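Local coordinates for hypothetical protein (Bacteroides uniformis ATCC 8492, PDB 4QRL), which is of unknown function but has the closed antiparallel barrel of a lipocalin-like protein and might, as lipocalins do, bind a small hydrophobic ligand, at residues D8-W13 with L97-L102; D29-Y33 with A42-L46. All blocks are in the same frame, centred on the assembly; numbering follows the deposited sequence.

Contact 1 joins residues 8-13 with 97-102 at an end of the barrel and is only partly buried: Trp13 and Leu102 are buried, while Leu9 is partly exposed and Asp8, Leu97 and the turn lie nearer the surface. Contact 2, residues 29-33 with 42-46, is mostly buried and lies between adjacent strands of one hairpin. Their chemistry follows from this. Side-chain packing carries the first, whose segments exchange no direct hydrogen bond; a backbone ladder carries the second. The two adjoin, their centres about 16 Å apart, because strands 11-19 and 25-36 are neighbours in the sheet: Trp13 N lies 2.8 Å from Tyr33 O, a probable hydrogen bond, and Lys12 packs on Ile43.

Contact 1. Residues D8-W13 with L97-L102; sequences DLAGKW and LSYSSL
Trp13 lays one face of its indole over Leu102, whose CB stands 3.7 Å from the centroid of the six-membered ring and 15° off its normal, a CH-pi contact. The ring's outer edge reaches the turn before Leu102: CH2 lies 3.4 Å from Ser98 O and CZ3 3.5 Å from Ser100 O, both oxygens near the ring plane. Its rotation is fixed from the other end, where NE1 donates to Leu9 O over 2.8 Å at 178°, with the oxygen almost in the indole plane. Leu9, its CG anti to the backbone N (chi1 -170°), brings CD1 to 3.9 Å from Leu102 CD2. Leu97 lies alongside, with CD1 3.8 Å from Asp8 CB and also against Trp13 CZ2. The Asp8 carboxylate lies against the backbone of Ser98 and Tyr99, but the angle at Tyr99 N is too poor for a hydrogen bond. Replacing Trp13 by an alanine would probably open a gap over Leu102 and leave Leu9 O without its indole donor. Ser98 OG accepts from Ser101 N, an ST motif that braces the turn linking strands 89-97 and 101-106. Strand 109-115 lies between strands 101-106 and 11-19 in the barrel; its Phe113 touches Trp13 and Leu102, and Lys115 NZ bonds to Asp8 O and Tyr99 O. Phe35 of strand 25-36 meets the indole, Leu9 and Leu102.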
loop_
_atom_site.group_PDB
_atom_site.type_symbol
_atom_site.label_atom_id
_atom_site.label_comp_id
_atom_site.label_asym_id
_atom_site.label_seq_id
_atom_site.Cartn_x
_atom_site.Cartn_y
_atom_site.Cartn_z
ATOM N N ASP A 8 -4.688 3.756 15.084
ATOM C CA ASP A 8 -3.392 4.139 14.476
ATOM C C ASP A 8 -3.389 4.030 12.952
ATOM O O ASP A 8 -2.636 4.753 12.305
ATOM C CB ASP A 8 -2.258 3.257 15.019
ATOM C CG ASP A 8 -1.828 3.579 16.439
ATOM O OD1 ASP A 8 -2.226 4.641 16.955
ATOM O OD2 ASP A 8 -1.099 2.771 17.022
ATOM N N LEU A 9 -4.116 3.068 12.400
ATOM C CA LEU A 9 -4.104 2.799 10.964
ATOM C C LEU A 9 -4.742 3.927 10.154
ATOM O O LEU A 9 -4.299 4.182 9.034
ATOM C CB LEU A 9 -4.790 1.454 10.630
ATOM C CG LEU A 9 -4.613 0.959 9.180
ATOM C CD1 LEU A 9 -3.136 0.696 8.832
ATOM C CD2 LEU A 9 -5.476 -0.273 8.909
ATOM N N ALA A 10 -5.775 4.585 10.715
ATOM C CA ALA A 10 -6.532 5.644 10.053
ATOM C C ALA A 10 -5.668 6.805 9.582
ATOM O O ALA A 10 -4.837 7.316 10.331
ATOM C CB ALA A 10 -7.628 6.157 10.969
ATOM N N GLY A 11 -5.890 7.211 8.340
ATOM C CA GLY A 11 -5.180 8.329 7.724
ATOM C C GLY A 11 -4.312 7.969 6.541
ATOM O O GLY A 11 -4.430 6.882 5.969
ATOM N N LYS A 12 -3.356 8.872 6.226
ATOM C CA LYS A 12 -2.490 8.765 5.066
ATOM C C LYS A 12 -1.098 8.376 5.481
ATOM O O LYS A 12 -0.594 8.838 6.507
ATOM C CB LYS A 12 -2.494 10.091 4.282
ATOM C CG LYS A 12 -1.772 9.984 2.929
ATOM C CD LYS A 12 -1.846 11.318 2.175
ATOM C CE LYS A 12 -2.886 11.316 1.093
ATOM N NZ LYS A 12 -4.266 11.273 1.629
ATOM N N TRP A 13 -0.490 7.554 4.656
ATOM C CA TRP A 13 0.801 6.959 4.895
ATOM C C TRP A 13 1.700 7.070 3.694
ATOM O O TRP A 13 1.309 6.656 2.591
ATOM C CB TRP A 13 0.582 5.464 5.209
ATOM C CG TRP A 13 -0.127 5.190 6.489
ATOM C CD1 TRP A 13 -1.448 4.897 6.653
ATOM C CD2 TRP A 13 0.490 5.015 7.768
ATOM N NE1 TRP A 13 -1.720 4.677 7.991
ATOM C CE2 TRP A 13 -0.541 4.745 8.700
ATOM C CE3 TRP A 13 1.811 5.131 8.234
ATOM C CZ2 TRP A 13 -0.273 4.503 10.051
ATOM C CZ3 TRP A 13 2.056 5.015 9.604
ATOM C CH2 TRP A 13 1.023 4.710 10.494
ATOM N N LEU A 97 2.731 -1.512 13.698
ATOM C CA LEU A 97 1.769 -0.440 13.601
ATOM C C LEU A 97 1.805 0.397 14.860
ATOM O O LEU A 97 1.594 -0.110 15.958
ATOM C CB LEU A 97 0.332 -0.902 13.295
ATOM C CG LEU A 97 -0.780 0.177 13.383
ATOM C CD1 LEU A 97 -0.643 1.233 12.285
ATOM C CD2 LEU A 97 -2.174 -0.460 13.358
ATOM N N SER A 98 2.042 1.691 14.676
ATOM C CA SER A 98 1.943 2.708 15.726
ATOM C C SER A 98 1.311 3.900 15.038
ATOM O O SER A 98 1.129 3.859 13.820
ATOM C CB SER A 98 3.313 3.017 16.339
ATOM O OG SER A 98 4.156 3.728 15.445
ATOM N N TYR A 99 1.029 4.955 15.755
ATOM C CA TYR A 99 0.464 6.165 15.147
ATOM C C TYR A 99 1.369 6.766 14.039
ATOM O O TYR A 99 0.861 7.428 13.143
ATOM C CB TYR A 99 0.241 7.225 16.236
ATOM C CG TYR A 99 -0.643 8.358 15.775
ATOM C CD1 TYR A 99 -1.984 8.139 15.464
ATOM C CD2 TYR A 99 -0.144 9.652 15.654
ATOM C CE1 TYR A 99 -2.807 9.181 15.042
ATOM C CE2 TYR A 99 -0.967 10.710 15.255
ATOM C CZ TYR A 99 -2.290 10.462 14.920
ATOM O OH TYR A 99 -3.108 11.492 14.525
ATOM N N SER A 100 2.700 6.567 14.105
ATOM C CA SER A 100 3.574 7.183 13.103
ATOM C C SER A 100 4.273 6.183 12.167
ATOM O O SER A 100 4.818 6.601 11.149
ATOM C CB SER A 100 4.613 8.050 13.811
ATOM O OG SER A 100 5.342 7.240 14.712
ATOM N N SER A 101 4.230 4.871 12.479
ATOM C CA SER A 101 4.946 3.858 11.715
ATOM C C SER A 101 4.050 2.677 11.300
ATOM O O SER A 101 3.249 2.203 12.094
ATOM C CB SER A 101 6.118 3.331 12.535
ATOM O OG SER A 101 6.698 2.198 11.910
ATOM N N LEU A 102 4.224 2.197 10.080
ATOM C CA LEU A 102 3.486 1.054 9.536
ATOM C C LEU A 102 4.445 0.188 8.708
ATOM O O LEU A 102 5.172 0.712 7.870
ATOM C CB LEU A 102 2.257 1.475 8.698
ATOM C CG LEU A 102 1.456 0.341 7.989
ATOM C CD1 LEU A 102 0.796 -0.630 9.004
ATOM C CD2 LEU A 102 0.394 0.901 7.084
HETATM O O HOH W 1 -4.085 9.947 12.013
#

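Contact 2. Residues D29-Y33 with A42-L46; sequences DSVFY and AICLL
Ser30 meets Leu45 where the chain turns a corner: its carbonyl O accepts from Leu45 N at 2.9 Å (170°), while its CB rests 3.4 Å from Leu45 O. The same Ser30 oxygen also receives a CA-H...O contact from Cys44. Val31 forms a non-hydrogen-bonded pair with Cys44, and their side chains meet loosely, CG1 to SG at 4.3 Å; Tyr82 of helix 79-82 touches both. Phe32 and Ile43 make the hydrogen-bonded pair. Phe32 N donates to Ile43 O at 2.9 Å, and Ile43 N returns the bond to Phe32 O at 2.8 Å. The Phe32 side chain, with CG anti to the carbonyl carbon (chi1 -61°), turns its ring edge to Ile43 O and carries CE1 diagonally to Leu45 CD1, 3.7 Å away. Phe116 meets that ring from outside the pair. Tyr33 points to the same face as Val31, opposite Phe32, and sets CD1 3.9 Å from Ala42 CB; Phe113 and Phe40 also meet its ring. Alternation thus puts Val31, Tyr33, Ala42 and Cys44 on one face of the sheet and Phe32 and Ile43 on the other. The axes of 31-33 and 42-45 approach to 4.6 Å with their directions 170° apart, as in an antiparallel pair; 25-36 and 39-45, consecutive in the chain and adjacent in the sheet, make a beta hairpin in the up-and-down barrel characteristic of the calycin clan.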
loop_
_atom_site.group_PDB
_atom_site.type_symbol
_atom_site.label_atom_id
_atom_site.label_comp_id
_atom_site.label_asym_id
_atom_site.label_seq_id
_atom_site.Cartn_x
_atom_site.Cartn_y
_atom_site.Cartn_z
ATOM N N ASP A 29 9.327 7.465 -3.239
ATOM C CA ASP A 29 8.875 8.775 -2.734
ATOM C C ASP A 29 7.590 9.245 -3.389
ATOM O O ASP A 29 7.206 10.408 -3.245
ATOM C CB ASP A 29 9.986 9.833 -2.917
ATOM C CG ASP A 29 10.304 10.243 -4.349
ATOM O OD1 ASP A 29 9.978 9.468 -5.286
ATOM O OD2 ASP A 29 10.921 11.322 -4.532
ATOM N N SER A 30 6.918 8.353 -4.078
ATOM C CA SER A 30 5.779 8.718 -4.893
ATOM C C SER A 30 4.492 7.985 -4.555
ATOM O O SER A 30 3.536 8.135 -5.299
ATOM C CB SER A 30 6.143 8.415 -6.343
ATOM O OG SER A 30 6.602 7.077 -6.470
ATOM N N VAL A 31 4.456 7.159 -3.497
ATOM C CA VAL A 31 3.267 6.341 -3.220
ATOM C C VAL A 31 2.746 6.641 -1.830
ATOM O O VAL A 31 3.525 6.689 -0.872
ATOM C CB VAL A 31 3.550 4.832 -3.384
ATOM C CG1 VAL A 31 2.301 4.006 -3.091
ATOM C CG2 VAL A 31 4.101 4.510 -4.784
ATOM N N PHE A 32 1.426 6.830 -1.738
ATOM C CA PHE A 32 0.751 7.192 -0.483
ATOM C C PHE A 32 -0.465 6.327 -0.315
ATOM O O PHE A 32 -1.291 6.266 -1.241
ATOM C CB PHE A 32 0.347 8.690 -0.507
ATOM C CG PHE A 32 1.533 9.619 -0.645
ATOM C CD1 PHE A 32 2.137 9.826 -1.888
ATOM C CD2 PHE A 32 2.127 10.179 0.478
ATOM C CE1 PHE A 32 3.276 10.633 -2.007
ATOM C CE2 PHE A 32 3.262 11.001 0.349
ATOM C CZ PHE A 32 3.814 11.230 -0.888
ATOM N N TYR A 33 -0.564 5.600 0.820
ATOM C CA TYR A 33 -1.746 4.742 1.081
ATOM C C TYR A 33 -2.647 5.446 2.061
ATOM O O TYR A 33 -2.167 6.099 2.977
ATOM C CB TYR A 33 -1.360 3.368 1.673
ATOM C CG TYR A 33 -0.816 2.301 0.749
ATOM C CD1 TYR A 33 -0.326 2.622 -0.516
ATOM C CD2 TYR A 33 -0.683 0.982 1.183
ATOM C CE1 TYR A 33 0.189 1.640 -1.359
ATOM C CE2 TYR A 33 -0.120 0.006 0.364
ATOM C CZ TYR A 33 0.317 0.341 -0.901
ATOM O OH TYR A 33 0.833 -0.636 -1.724
ATOM N N ALA A 42 -4.911 4.711 -2.822
ATOM C CA ALA A 42 -3.462 4.930 -2.984
ATOM C C ALA A 42 -3.241 5.994 -4.031
ATOM O O ALA A 42 -3.778 5.899 -5.136
ATOM C CB ALA A 42 -2.742 3.646 -3.362
ATOM N N ILE A 43 -2.524 7.047 -3.654
ATOM C CA ILE A 43 -2.172 8.127 -4.559
ATOM C C ILE A 43 -0.763 7.837 -5.027
ATOM O O ILE A 43 0.133 7.648 -4.208
ATOM C CB ILE A 43 -2.286 9.526 -3.886
ATOM C CG1 ILE A 43 -3.737 9.903 -3.538
ATOM C CG2 ILE A 43 -1.610 10.604 -4.741
ATOM C CD1 ILE A 43 -3.870 11.097 -2.523
ATOM N N CYS A 44 -0.578 7.809 -6.340
ATOM C CA CYS A 44 0.713 7.587 -6.952
ATOM C C CYS A 44 1.072 8.783 -7.823
ATOM O O CYS A 44 0.312 9.150 -8.722
ATOM C CB CYS A 44 0.695 6.292 -7.743
ATOM S SG CYS A 44 0.260 4.857 -6.742
ATOM N N LEU A 45 2.226 9.391 -7.531
ATOM C CA LEU A 45 2.735 10.570 -8.222
ATOM C C LEU A 45 3.580 10.136 -9.400
ATOM O O LEU A 45 4.627 9.506 -9.232
ATOM C CB LEU A 45 3.527 11.484 -7.263
ATOM C CG LEU A 45 2.783 11.944 -6.000
ATOM C CD1 LEU A 45 3.727 12.692 -5.072
ATOM C CD2 LEU A 45 1.580 12.826 -6.345
ATOM N N LEU A 46 3.094 10.441 -10.608
ATOM C CA LEU A 46 3.779 10.055 -11.829
ATOM C C LEU A 46 4.948 11.004 -12.119
ATOM O O LEU A 46 4.928 12.186 -11.744
ATOM C CB LEU A 46 2.780 10.029 -13.009
ATOM C CG LEU A 46 1.520 9.153 -12.858
ATOM C CD1 LEU A 46 0.503 9.448 -13.952
ATOM C CD2 LEU A 46 1.854 7.675 -12.856
#